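Local structure of malyl-CoA lyase/beta-methylmalyl-CoA lyase (5UGR) at residues 61-66 with 90-95; 111-116 with 133-138; 146-151 with 159-164; 237-242 with 261-266; 268-273 with 319-324. The protein is a magnesium-binding lyase of the HpcH/HpaI aldolase/citrate lyase family, built on a TIM barrel and found here as an assembly of six chains. One frame throughout, in Å; residues are numbered along the deposited sequence.

Interaction 1 of 5, residues 61-66 with 90-95; sequences QALNDL and VDIVEA
L63 and N64 both swing CG to the side of the main-chain nitrogen, opposite the carbonyl carbon (chi1 -77° in N64), and these neighbouring side chains reach the same helix, L63 toward I92 and N64 toward A95. In I92 it is the CG2 branch, anti to the backbone N, that faces L63. Here the contact is a single methyl pair, L63 CD1 to I92 CG2 at 3.8 Å, the leucine running nearly perpendicular to the isoleucine. One turn further along helix 85-95 the contact becomes polar. N64 ND2 donates to A95 O over 3.2 Å, with an N-H...O angle of 151°. The acceptor lies close to the plane of the N64 amide, but the donor stands above the A95 carbonyl plane, 47° out of it, so the bond does not use a lone-pair direction. N64 OD1 is also only 3.4 Å from A95 O; as two acceptors they cannot bond, and ND2 alone supplies the attraction. A95 O belongs to the last turn of its helix, where main-chain N-H partners run out, while R129 serves V93 O and, weakly, E94 O. A buried apolar pair beside a more exposed side-chain-to-backbone bond thus joins helices 52-65 and 85-95, successive members of the outer helical layer of a TIM barrel.

Interaction 2 of 5, residues 111-116 with 133-138; sequences ADVYAI and IGFEVL
Helix 111-116 and strand 134-138, which carry the touching residues V113, I116, F135 and V137, run roughly antiparallel, their short axes at 148° and 10.7 Å apart at closest approach. The side chains that meet across this spacing are all apolar. V113 divides its branches between two strand residues. CG1, placed opposite the backbone N (chi1 -175°), lies 3.8 Å from F135 CD2. CG2, on the nitrogen side, meets V137 CG1, also at 3.8 Å, one valine set crosswise to the other. I116 works differently: its CB points to the strand, but the end of its CG1 branch leads away, leaving the shorter CG2 to rest 3.7 Å from F135 CZ. Both methyls approach the phenyl ring obliquely. The far rim of the ring also comes up against the helix backbone, with F135 CZ 3.7 Å from I116 C and CE2 3.9 Å from V113 O. V113 and I116, one helical turn apart, both come to the ring from the same side, V113 at CD2 and I116 at CZ, and V137 extends the packing past V113. All four residues are buried. The contact closes the beta-alpha-beta unit of strand 101-104, helix 110-127 and strand 134-139: F135 also packs on I104 of the first strand and on L158 of the next, and V137 on L158 and M161, while the outer side of the helix carries Y114 to D112 of a neighbouring subunit.

Interaction 3 of 5, residues 146-151 with 159-164; sequences ANVEAI and EAMSFG
V148, I151 and M161 meet without any flat group among them, so no ring or amide face is engaged; the aromatic ring of this region, F163, instead makes an edge-to-face pair with Y168. The setting is the TIM barrel, where the short helix 148-151 covers the outward-facing side of strand 158-163. M161 is the one strand residue that reaches the helix; its sulfur and methyl contacts are those of one of two modelled conformers and are less certain for that reason. In this conformer the chain runs out extended to the sulfur, and a bend at the last torsion (chi3 117°) turns the methyl in toward the helix, across its axis. SD lies 3.8 Å from V148 CG2. CE touches both helix residues, I151 by its CG2 and V148 by CG2 and the carbonyl oxygen, V148 O being 3.9 Å from M161 CE. Both helix residues offer the CG2 branch, the one opposite the backbone N. All three touching residues are buried. Around them, M161 also touches M213 and C217 of helix 207-220 and V137 of the adjacent strand, and I151 packs on V137 as well. The shortest approach is I151 CG2 to M161 CE, 3.7 Å.

Interaction 4 of 5, residues 237-242 with 261-266; sequences GYTSAA and IDLANE
Y238 packs closely on L263 and A264, whereas T239, next in sequence, faces L263 across a looser, partly exposed margin with a water in it. The two helices, 235-248 and 259-268, follow consecutive strands of the TIM barrel and lie side by side outside it, the short axes 9.9 Å apart at an angle of 30°. On the tight side Y238 turns CG directly away from its main-chain nitrogen (chi1 -177°), which sends the ring across toward the second helix. L263 CB comes obliquely against the ring, 3.7 Å from Y238 CD1, and L263 CD1 lies 3.8 Å from the same carbon. At the far end Y238 OH is 3.5 Å from A264 CB; this hydroxyl is also hydrogen-bonded to W254 O, which ties the ring to the last barrel strand and should limit its swing. On the open side T239 OG1 stands 3.9 Å from L263 CD2 and is hydrogen-bonded to P235 O in its own helix. A water bridges the T239 side chain to the L263 backbone: it is hydrogen-bonded to T239 OG1 at 3.0 Å and donates to L263 O, also at 3.0 Å.

Interaction 5 of 5, residues 268-273 with 319-324; sequences FTPSEA and DAMGGK
M321 reaches from the end of helix 305-322 toward T269 and P270. From CB, which points at the opposing segment, the chain sets off with chi1 at -106°, well away from a staggered value and so probably somewhat strained. It continues extended through CG to the sulfur. SD lies alongside the P270 ring, 4.2 Å from P270 CD, and nearer to T269, with T269 CG2 at 3.8 Å. A bend at the last torsion (chi3 85°) then turns CE across the T269 side chain, where it meets both branches at once: CG2 at 3.5 Å and OG1 at 3.6 Å. The methionine runs almost square to the threonine, so the thioether end lies over the forked end of T269. T269 OG1 has its polar needs met elsewhere, by N265 O and R15 NH1, and to the methionine it presents just a van der Waals surface. R15 also packs on M321, as does L13. This is a surface contact, placed where the connector 269-271 passes from helix 259-268 to helix 272-291, which S271 caps at its start; the end of helix 305-322 lies against that extended connector, and K324 just beyond it forms a salt bridge with D37.

Interactions 1 to 5 follow one another along the chain, each closing before the next opens, and the first four lie on the strands and helices of a TIM barrel. Interactions 2 and 3, with centres about 10 Å apart, use neighbouring strands 134-139 and 158-163 of the closed sheet. Interaction 1 lies in the outer helices, its centre about 19 Å from that of interaction 2, which it touches through V93 and I133. Interactions 4 and 5, centres about 16 Å apart, meet where A242 packs on F268. The contacts are thus spread around the barrel, between sequence-near elements, and interaction 5 sets the end of helix 305-322 against the connector after barrel helix 259-268.

Interaction 1 of 5, residues 61-66 with 90-95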
# COMPACT_ATOMS: atom_id res chain seq x y z
N GLN A 61 -28.75 18.73 27.73
CA GLN A 61 -29.72 19.78 28.12
C GLN A 61 -29.45 21.05 27.29
O GLN A 61 -30.40 21.66 26.72
CB GLN A 61 -29.66 20.04 29.66
CG GLN A 61 -30.33 21.36 30.05
CD GLN A 61 -30.53 21.54 31.53
OE1 GLN A 61 -31.63 21.80 31.95
NE2 GLN A 61 -29.47 21.43 32.34
N ALA A 62 -28.15 21.41 27.16
CA ALA A 62 -27.82 22.65 26.45
C ALA A 62 -28.20 22.54 24.95
O ALA A 62 -28.79 23.49 24.39
CB ALA A 62 -26.34 22.97 26.59
N LEU A 63 -27.89 21.42 24.31
CA LEU A 63 -28.23 21.27 22.92
C LEU A 63 -29.73 21.25 22.66
O LEU A 63 -30.18 21.74 21.63
CB LEU A 63 -27.61 19.99 22.31
CG LEU A 63 -26.11 20.05 22.06
CD1 LEU A 63 -25.61 18.64 21.82
CD2 LEU A 63 -25.83 20.94 20.89
N ASN A 64 -30.49 20.73 23.62
CA ASN A 64 -31.93 20.64 23.45
C ASN A 64 -32.70 21.87 23.84
O ASN A 64 -33.79 22.12 23.29
CB ASN A 64 -32.41 19.45 24.24
CG ASN A 64 -32.11 18.15 23.53
OD1 ASN A 64 -31.82 18.11 22.33
ND2 ASN A 64 -32.18 17.08 24.26
N ASP A 65 -32.16 22.64 24.79
CA ASP A 65 -32.92 23.78 25.39
C ASP A 65 -32.51 25.21 24.94
O ASP A 65 -33.32 26.14 25.04
CB ASP A 65 -32.77 23.75 26.93
CG ASP A 65 -33.39 22.57 27.56
OD1 ASP A 65 -34.11 21.80 26.89
OD2 ASP A 65 -33.14 22.43 28.79
N LEU A 66 -31.23 25.39 24.56
CA LEU A 66 -30.74 26.74 24.35
C LEU A 66 -30.95 27.11 22.90
O LEU A 66 -31.15 26.25 22.02
CB LEU A 66 -29.24 26.81 24.69
CG LEU A 66 -28.91 26.63 26.16
CD1 LEU A 66 -27.42 26.74 26.47
CD2 LEU A 66 -29.71 27.58 27.07
N VAL A 90 -23.24 7.77 21.92
CA VAL A 90 -24.59 7.15 22.02
C VAL A 90 -25.57 8.12 22.69
O VAL A 90 -26.63 8.42 22.13
CB VAL A 90 -24.53 5.81 22.81
CG1 VAL A 90 -25.95 5.33 23.16
CG2 VAL A 90 -23.82 4.75 21.97
N ASP A 91 -25.23 8.63 23.87
CA ASP A 91 -26.23 9.41 24.62
C ASP A 91 -26.59 10.72 23.90
O ASP A 91 -27.76 11.09 23.80
CB ASP A 91 -25.78 9.71 26.03
CG ASP A 91 -25.71 8.51 26.91
OD1 ASP A 91 -26.07 7.40 26.48
OD2 ASP A 91 -25.41 8.72 28.11
N ILE A 92 -25.59 11.41 23.37
CA ILE A 92 -25.84 12.71 22.76
C ILE A 92 -26.45 12.56 21.40
O ILE A 92 -27.42 13.31 21.08
CB ILE A 92 -24.61 13.62 22.77
CG1 ILE A 92 -24.13 13.83 24.20
CG2 ILE A 92 -24.87 14.94 22.05
CD1 ILE A 92 -22.72 14.40 24.40
N VAL A 93 -25.94 11.64 20.55
CA VAL A 93 -26.52 11.54 19.24
C VAL A 93 -27.98 11.02 19.35
O VAL A 93 -28.87 11.51 18.62
CB VAL A 93 -25.67 10.72 18.24
CG1 VAL A 93 -26.32 10.59 16.89
CG2 VAL A 93 -24.27 11.34 18.10
N GLU A 94 -28.24 10.12 20.28
CA GLU A 94 -29.63 9.64 20.44
C GLU A 94 -30.57 10.77 20.83
O GLU A 94 -31.68 10.84 20.31
CB GLU A 94 -29.70 8.50 21.46
CG GLU A 94 -29.26 7.15 20.94
CD GLU A 94 -29.43 6.02 21.94
OE1 GLU A 94 -29.83 6.25 23.10
OE2 GLU A 94 -29.19 4.86 21.51
N ALA A 95 -30.10 11.65 21.73
CA ALA A 95 -30.98 12.64 22.39
C ALA A 95 -31.09 13.98 21.71
O ALA A 95 -32.00 14.75 22.05
CB ALA A 95 -30.57 12.83 23.83

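Interaction 2 of 5, residues 111-116 with 133-138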
# COMPACT_ATOMS: atom_id res chain seq x y z
N ALA A 111 -8.64 4.50 10.40
CA ALA A 111 -9.61 3.58 11.01
C ALA A 111 -10.21 4.18 12.29
O ALA A 111 -11.33 3.77 12.70
CB ALA A 111 -8.99 2.22 11.32
N ASP A 112 -9.53 5.15 12.93
CA ASP A 112 -10.14 5.85 14.07
C ASP A 112 -11.43 6.53 13.62
O ASP A 112 -12.48 6.50 14.31
CB ASP A 112 -9.18 6.92 14.66
CG ASP A 112 -7.98 6.34 15.43
OD1 ASP A 112 -8.16 5.29 16.08
OD2 ASP A 112 -6.94 7.06 15.38
N VAL A 113 -11.37 7.16 12.47
CA VAL A 113 -12.53 7.89 11.93
C VAL A 113 -13.62 6.92 11.48
O VAL A 113 -14.81 7.13 11.75
CB VAL A 113 -12.11 8.85 10.82
CG1 VAL A 113 -13.32 9.68 10.35
CG2 VAL A 113 -11.02 9.78 11.27
N TYR A 114 -13.21 5.84 10.81
CA TYR A 114 -14.13 4.77 10.42
C TYR A 114 -14.94 4.30 11.62
O TYR A 114 -16.16 4.08 11.53
CB TYR A 114 -13.36 3.66 9.72
CG TYR A 114 -14.10 2.59 8.99
CD1 TYR A 114 -14.70 1.52 9.66
CD2 TYR A 114 -14.22 2.63 7.58
CE1 TYR A 114 -15.28 0.45 8.96
CE2 TYR A 114 -14.80 1.59 6.89
CZ TYR A 114 -15.32 0.49 7.56
OH TYR A 114 -15.90 -0.53 6.85
N ALA A 115 -14.25 4.08 12.73
CA ALA A 115 -14.94 3.58 13.93
C ALA A 115 -16.06 4.48 14.37
O ALA A 115 -17.14 3.97 14.75
CB ALA A 115 -13.95 3.33 15.05
N ILE A 116 -15.80 5.79 14.37
CA ILE A 116 -16.84 6.75 14.78
C ILE A 116 -17.94 6.82 13.73
O ILE A 116 -19.11 7.02 14.07
CB ILE A 116 -16.22 8.12 15.12
CG1 ILE A 116 -15.05 7.96 16.09
CG2 ILE A 116 -17.28 9.08 15.70
CD1 ILE A 116 -15.26 7.11 17.29
N ILE A 133 -24.82 13.89 10.49
CA ILE A 133 -23.73 14.55 11.23
C ILE A 133 -22.44 14.56 10.39
O ILE A 133 -22.11 13.58 9.70
CB ILE A 133 -23.51 13.81 12.57
CG1 ILE A 133 -24.58 14.25 13.58
CG2 ILE A 133 -22.08 13.94 13.13
CD1 ILE A 133 -24.66 13.31 14.78
N GLY A 134 -21.71 15.67 10.46
CA GLY A 134 -20.38 15.76 9.85
C GLY A 134 -19.31 15.57 10.91
O GLY A 134 -19.55 15.78 12.08
N PHE A 135 -18.09 15.32 10.44
CA PHE A 135 -16.95 15.15 11.31
C PHE A 135 -15.90 16.25 11.11
O PHE A 135 -15.57 16.67 9.95
CB PHE A 135 -16.25 13.81 11.12
CG PHE A 135 -17.04 12.58 11.51
CD1 PHE A 135 -18.10 12.61 12.41
CD2 PHE A 135 -16.62 11.35 11.07
CE1 PHE A 135 -18.73 11.44 12.80
CE2 PHE A 135 -17.25 10.18 11.48
CZ PHE A 135 -18.33 10.24 12.35
N GLU A 136 -15.28 16.63 12.21
CA GLU A 136 -14.03 17.39 12.21
C GLU A 136 -13.05 16.49 12.98
O GLU A 136 -13.40 15.84 13.95
CB GLU A 136 -14.17 18.73 12.93
CG GLU A 136 -12.91 19.58 13.01
CD GLU A 136 -13.21 20.94 13.72
OE1 GLU A 136 -14.19 21.61 13.26
OE2 GLU A 136 -12.49 21.26 14.72
N VAL A 137 -11.79 16.46 12.53
CA VAL A 137 -10.74 15.73 13.23
C VAL A 137 -9.70 16.66 13.76
O VAL A 137 -9.31 17.62 13.11
CB VAL A 137 -10.12 14.64 12.35
CG1 VAL A 137 -11.10 13.54 12.01
CG2 VAL A 137 -9.45 15.20 11.21
N LEU A 138 -9.24 16.37 14.96
CA LEU A 138 -8.09 17.05 15.54
C LEU A 138 -6.81 16.31 15.20
O LEU A 138 -6.69 15.09 15.50
CB LEU A 138 -8.26 17.15 17.05
CG LEU A 138 -8.64 18.51 17.58
CD1 LEU A 138 -9.38 18.42 18.90
CD2 LEU A 138 -7.44 19.41 17.67

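Interaction 3 of 5, residues 146-151 with 159-164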
# COMPACT_ATOMS: atom_id res chain seq x y z
N ALA A 146 1.77 12.24 11.13
CA ALA A 146 2.43 11.26 10.24
C ALA A 146 1.49 10.51 9.29
O ALA A 146 1.93 9.95 8.28
CB ALA A 146 3.17 10.26 11.10
N ASN A 147 0.16 10.54 9.58
CA ASN A 147 -0.85 9.87 8.83
C ASN A 147 -1.90 10.84 8.27
O ASN A 147 -2.98 10.40 7.85
CB ASN A 147 -1.50 8.77 9.67
CG ASN A 147 -0.52 7.67 9.97
OD1 ASN A 147 -0.18 6.90 9.07
ND2 ASN A 147 -0.08 7.58 11.16
N VAL A 148 -1.58 12.14 8.22
CA VAL A 148 -2.64 13.12 7.97
C VAL A 148 -3.27 13.00 6.60
O VAL A 148 -4.48 13.21 6.44
CB VAL A 148 -2.13 14.55 8.26
CG1 VAL A 148 -1.02 15.01 7.34
CG2 VAL A 148 -3.28 15.55 8.36
N GLU A 149 -2.47 12.64 5.58
CA GLU A 149 -3.00 12.53 4.24
C GLU A 149 -4.00 11.39 4.14
O GLU A 149 -5.05 11.52 3.50
CB GLU A 149 -1.87 12.34 3.23
CG GLU A 149 -0.86 13.48 3.20
CD GLU A 149 0.27 13.39 4.23
OE1 GLU A 149 0.43 12.37 5.08
OE2 GLU A 149 1.02 14.42 4.16
N ALA A 150 -3.68 10.25 4.76
CA ALA A 150 -4.60 9.14 4.84
C ALA A 150 -5.85 9.43 5.65
O ALA A 150 -6.98 9.02 5.27
CB ALA A 150 -3.88 7.87 5.38
N ILE A 151 -5.68 10.15 6.73
CA ILE A 151 -6.86 10.53 7.54
C ILE A 151 -7.81 11.38 6.72
O ILE A 151 -9.03 11.30 6.86
CB ILE A 151 -6.41 11.23 8.85
CG1 ILE A 151 -5.68 10.23 9.78
CG2 ILE A 151 -7.58 11.89 9.57
CD1 ILE A 151 -4.84 10.88 10.86
N GLU A 159 -15.28 16.76 7.12
CA GLU A 159 -15.36 18.12 6.60
C GLU A 159 -14.18 19.03 6.89
O GLU A 159 -13.99 20.01 6.14
CB GLU A 159 -16.59 18.87 7.14
CG GLU A 159 -17.90 18.17 6.91
CD GLU A 159 -19.10 18.98 7.42
OE1 GLU A 159 -20.17 18.34 7.65
OE2 GLU A 159 -18.95 20.23 7.58
N ALA A 160 -13.39 18.75 7.92
CA ALA A 160 -12.45 19.76 8.45
C ALA A 160 -11.42 19.07 9.33
O ALA A 160 -11.71 18.02 9.92
CB ALA A 160 -13.22 20.78 9.27
N MET A 161 -10.25 19.70 9.43
CA MET A 161 -9.21 19.27 10.37
C MET A 161 -8.77 20.50 11.15
O MET A 161 -8.56 21.57 10.54
CB MET A 161 -7.98 18.66 9.66
CG MET A 161 -8.28 17.69 8.53
SD MET A 161 -6.80 16.93 7.78
CE MET A 161 -7.26 15.28 8.24
N SER A 162 -8.62 20.32 12.48
CA SER A 162 -8.05 21.35 13.32
C SER A 162 -6.65 20.96 13.76
O SER A 162 -6.45 19.81 14.15
CB SER A 162 -8.89 21.59 14.57
OG SER A 162 -10.09 22.32 14.32
N PHE A 163 -5.71 21.94 13.71
CA PHE A 163 -4.35 21.76 14.20
C PHE A 163 -4.32 22.07 15.68
O PHE A 163 -4.35 23.23 16.09
CB PHE A 163 -3.40 22.60 13.41
CG PHE A 163 -2.02 22.59 13.94
CD1 PHE A 163 -1.39 21.39 14.19
CD2 PHE A 163 -1.37 23.79 14.30
CE1 PHE A 163 -0.10 21.38 14.74
CE2 PHE A 163 -0.08 23.77 14.82
CZ PHE A 163 0.53 22.59 15.06
N GLY A 164 -4.22 21.00 16.49
CA GLY A 164 -4.17 21.15 17.95
C GLY A 164 -2.78 21.45 18.42
O GLY A 164 -2.05 20.55 18.87

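Interaction 4 of 5, residues 237-242 with 261-266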
# COMPACT_ATOMS: atom_id res chain seq x y z
N GLY A 237 -0.62 39.34 19.14
CA GLY A 237 -0.07 38.05 18.85
C GLY A 237 -1.09 37.08 18.26
O GLY A 237 -0.78 36.30 17.34
N TYR A 238 -2.33 37.11 18.76
CA TYR A 238 -3.40 36.28 18.18
C TYR A 238 -3.57 36.64 16.73
O TYR A 238 -3.64 35.74 15.85
CB TYR A 238 -4.71 36.46 18.93
CG TYR A 238 -5.81 35.59 18.43
CD1 TYR A 238 -6.58 35.94 17.31
CD2 TYR A 238 -6.08 34.36 19.03
CE1 TYR A 238 -7.57 35.08 16.82
CE2 TYR A 238 -7.07 33.52 18.52
CZ TYR A 238 -7.82 33.88 17.45
OH TYR A 238 -8.78 33.02 16.93
N THR A 239 -3.71 37.94 16.46
CA THR A 239 -3.98 38.42 15.11
C THR A 239 -2.82 38.07 14.17
O THR A 239 -3.04 37.65 13.03
CB THR A 239 -4.26 39.93 15.11
OG1 THR A 239 -5.48 40.15 15.83
CG2 THR A 239 -4.44 40.46 13.72
N SER A 240 -1.58 38.20 14.65
CA SER A 240 -0.44 37.79 13.84
C SER A 240 -0.51 36.30 13.49
O SER A 240 -0.33 35.91 12.33
CB SER A 240 0.89 38.11 14.56
OG SER A 240 1.98 37.47 13.93
N ALA A 241 -0.76 35.46 14.48
CA ALA A 241 -0.86 34.03 14.24
C ALA A 241 -1.98 33.69 13.25
O ALA A 241 -1.83 32.85 12.35
CB ALA A 241 -1.11 33.28 15.55
N ALA A 242 -3.13 34.36 13.44
CA ALA A 242 -4.28 34.16 12.55
C ALA A 242 -3.97 34.60 11.12
O ALA A 242 -4.30 33.84 10.18
CB ALA A 242 -5.49 34.89 13.08
N ILE A 261 -13.05 35.74 19.39
CA ILE A 261 -14.08 35.53 18.38
C ILE A 261 -14.08 36.61 17.31
O ILE A 261 -14.04 36.28 16.12
CB ILE A 261 -15.48 35.42 19.01
CG1 ILE A 261 -15.57 34.20 19.94
CG2 ILE A 261 -16.56 35.32 17.95
CD1 ILE A 261 -16.81 34.18 20.82
N ASP A 262 -14.08 37.89 17.72
CA ASP A 262 -14.12 38.97 16.74
C ASP A 262 -12.81 39.00 15.94
O ASP A 262 -12.80 39.34 14.75
CB ASP A 262 -14.35 40.32 17.43
CG ASP A 262 -15.79 40.53 17.88
OD1 ASP A 262 -16.69 39.74 17.53
OD2 ASP A 262 -16.01 41.49 18.63
N LEU A 263 -11.71 38.65 16.60
CA LEU A 263 -10.39 38.69 15.95
C LEU A 263 -10.35 37.65 14.81
O LEU A 263 -9.95 37.97 13.69
CB LEU A 263 -9.22 38.50 16.91
CG LEU A 263 -9.09 39.45 18.08
CD1 LEU A 263 -7.97 39.04 18.97
CD2 LEU A 263 -8.89 40.85 17.56
N ALA A 264 -10.85 36.43 15.08
CA ALA A 264 -10.90 35.36 14.06
C ALA A 264 -11.88 35.73 12.98
O ALA A 264 -11.58 35.57 11.77
CB ALA A 264 -11.25 34.02 14.68
N ASN A 265 -13.06 36.22 13.38
CA ASN A 265 -14.01 36.59 12.35
C ASN A 265 -13.48 37.61 11.38
O ASN A 265 -13.76 37.54 10.16
CB ASN A 265 -15.31 37.04 12.96
CG ASN A 265 -16.15 35.86 13.51
OD1 ASN A 265 -15.93 34.70 13.19
ND2 ASN A 265 -17.12 36.17 14.36
N GLU A 266 -12.76 38.60 11.89
CA GLU A 266 -12.24 39.65 11.01
C GLU A 266 -11.16 39.11 10.07
O GLU A 266 -11.17 39.39 8.87
CB GLU A 266 -11.64 40.79 11.85
CG GLU A 266 -11.02 41.89 10.96
CD GLU A 266 -10.97 43.27 11.64
OE1 GLU A 266 -10.41 43.37 12.76
OE2 GLU A 266 -11.50 44.25 11.04
O HOH W 1 -7.96 40.21 14.08

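Interaction 5 of 5, residues 268-273 with 319-324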
# COMPACT_ATOMS: atom_id res chain seq x y z
N PHE A 268 -10.48 36.01 8.99
CA PHE A 268 -10.83 34.95 8.06
C PHE A 268 -12.05 35.26 7.17
O PHE A 268 -12.50 34.40 6.40
CB PHE A 268 -11.03 33.62 8.80
CG PHE A 268 -9.77 33.10 9.44
CD1 PHE A 268 -8.82 32.44 8.67
CD2 PHE A 268 -9.49 33.31 10.76
CE1 PHE A 268 -7.66 31.97 9.25
CE2 PHE A 268 -8.34 32.85 11.34
CZ PHE A 268 -7.38 32.20 10.58
N THR A 269 -12.58 36.48 7.26
CA THR A 269 -13.51 36.96 6.25
C THR A 269 -12.77 36.98 4.89
O THR A 269 -11.70 37.56 4.79
CB THR A 269 -14.00 38.33 6.68
OG1 THR A 269 -14.82 38.16 7.84
CG2 THR A 269 -14.88 38.96 5.58
N PRO A 270 -13.35 36.38 3.83
CA PRO A 270 -12.66 36.47 2.52
C PRO A 270 -12.62 37.90 1.98
O PRO A 270 -13.50 38.70 2.31
CB PRO A 270 -13.49 35.56 1.60
CG PRO A 270 -14.79 35.37 2.30
CD PRO A 270 -14.56 35.57 3.77
N SER A 271 -11.58 38.23 1.20
CA SER A 271 -11.51 39.61 0.61
C SER A 271 -12.64 39.81 -0.37
O SER A 271 -13.15 38.83 -0.95
CB SER A 271 -10.19 39.88 -0.11
OG SER A 271 -10.08 39.13 -1.31
N GLU A 272 -13.02 41.07 -0.54
CA GLU A 272 -14.01 41.44 -1.55
C GLU A 272 -13.58 40.96 -2.94
O GLU A 272 -14.42 40.44 -3.72
CB GLU A 272 -14.27 42.97 -1.52
CG GLU A 272 -15.20 43.36 -0.36
CD GLU A 272 -15.58 44.84 -0.30
OE1 GLU A 272 -15.02 45.65 -1.08
OE2 GLU A 272 -16.43 45.17 0.55
N ALA A 273 -12.29 41.04 -3.21
CA ALA A 273 -11.75 40.68 -4.47
C ALA A 273 -11.87 39.16 -4.72
O ALA A 273 -12.23 38.74 -5.81
CB ALA A 273 -10.29 41.11 -4.57
N ASP A 319 -22.05 33.88 1.12
CA ASP A 319 -23.50 34.03 1.23
C ASP A 319 -23.89 33.87 2.69
O ASP A 319 -24.80 34.54 3.17
CB ASP A 319 -24.22 32.97 0.39
CG ASP A 319 -24.13 33.23 -1.13
OD1 ASP A 319 -23.65 34.34 -1.59
OD2 ASP A 319 -24.64 32.33 -1.86
N ALA A 320 -23.25 32.93 3.39
CA ALA A 320 -23.55 32.71 4.83
C ALA A 320 -23.28 33.94 5.67
O ALA A 320 -24.01 34.27 6.59
CB ALA A 320 -22.74 31.55 5.36
N MET A 321 -22.19 34.62 5.36
CA MET A 321 -21.80 35.83 6.05
C MET A 321 -22.86 36.88 5.85
O MET A 321 -23.17 37.60 6.78
CB MET A 321 -20.41 36.35 5.61
CG MET A 321 -19.37 36.07 6.69
SD MET A 321 -17.91 36.73 5.99
CE MET A 321 -18.23 38.44 6.58
N GLY A 322 -23.40 36.97 4.64
CA GLY A 322 -24.37 37.97 4.31
C GLY A 322 -25.65 37.79 5.06
O GLY A 322 -26.39 38.74 5.23
N GLY A 323 -25.95 36.56 5.50
CA GLY A 323 -27.22 36.31 6.20
C GLY A 323 -27.15 36.16 7.71
O GLY A 323 -28.13 35.82 8.33
N LYS A 324 -25.96 36.42 8.27
CA LYS A 324 -25.67 36.12 9.69
C LYS A 324 -26.39 37.06 10.66
O LYS A 324 -27.12 36.58 11.56
CB LYS A 324 -24.14 36.02 9.94
CG LYS A 324 -23.77 34.95 11.01
CD LYS A 324 -22.34 34.46 10.92
CE LYS A 324 -21.98 33.35 11.97
NZ LYS A 324 -21.22 33.93 13.15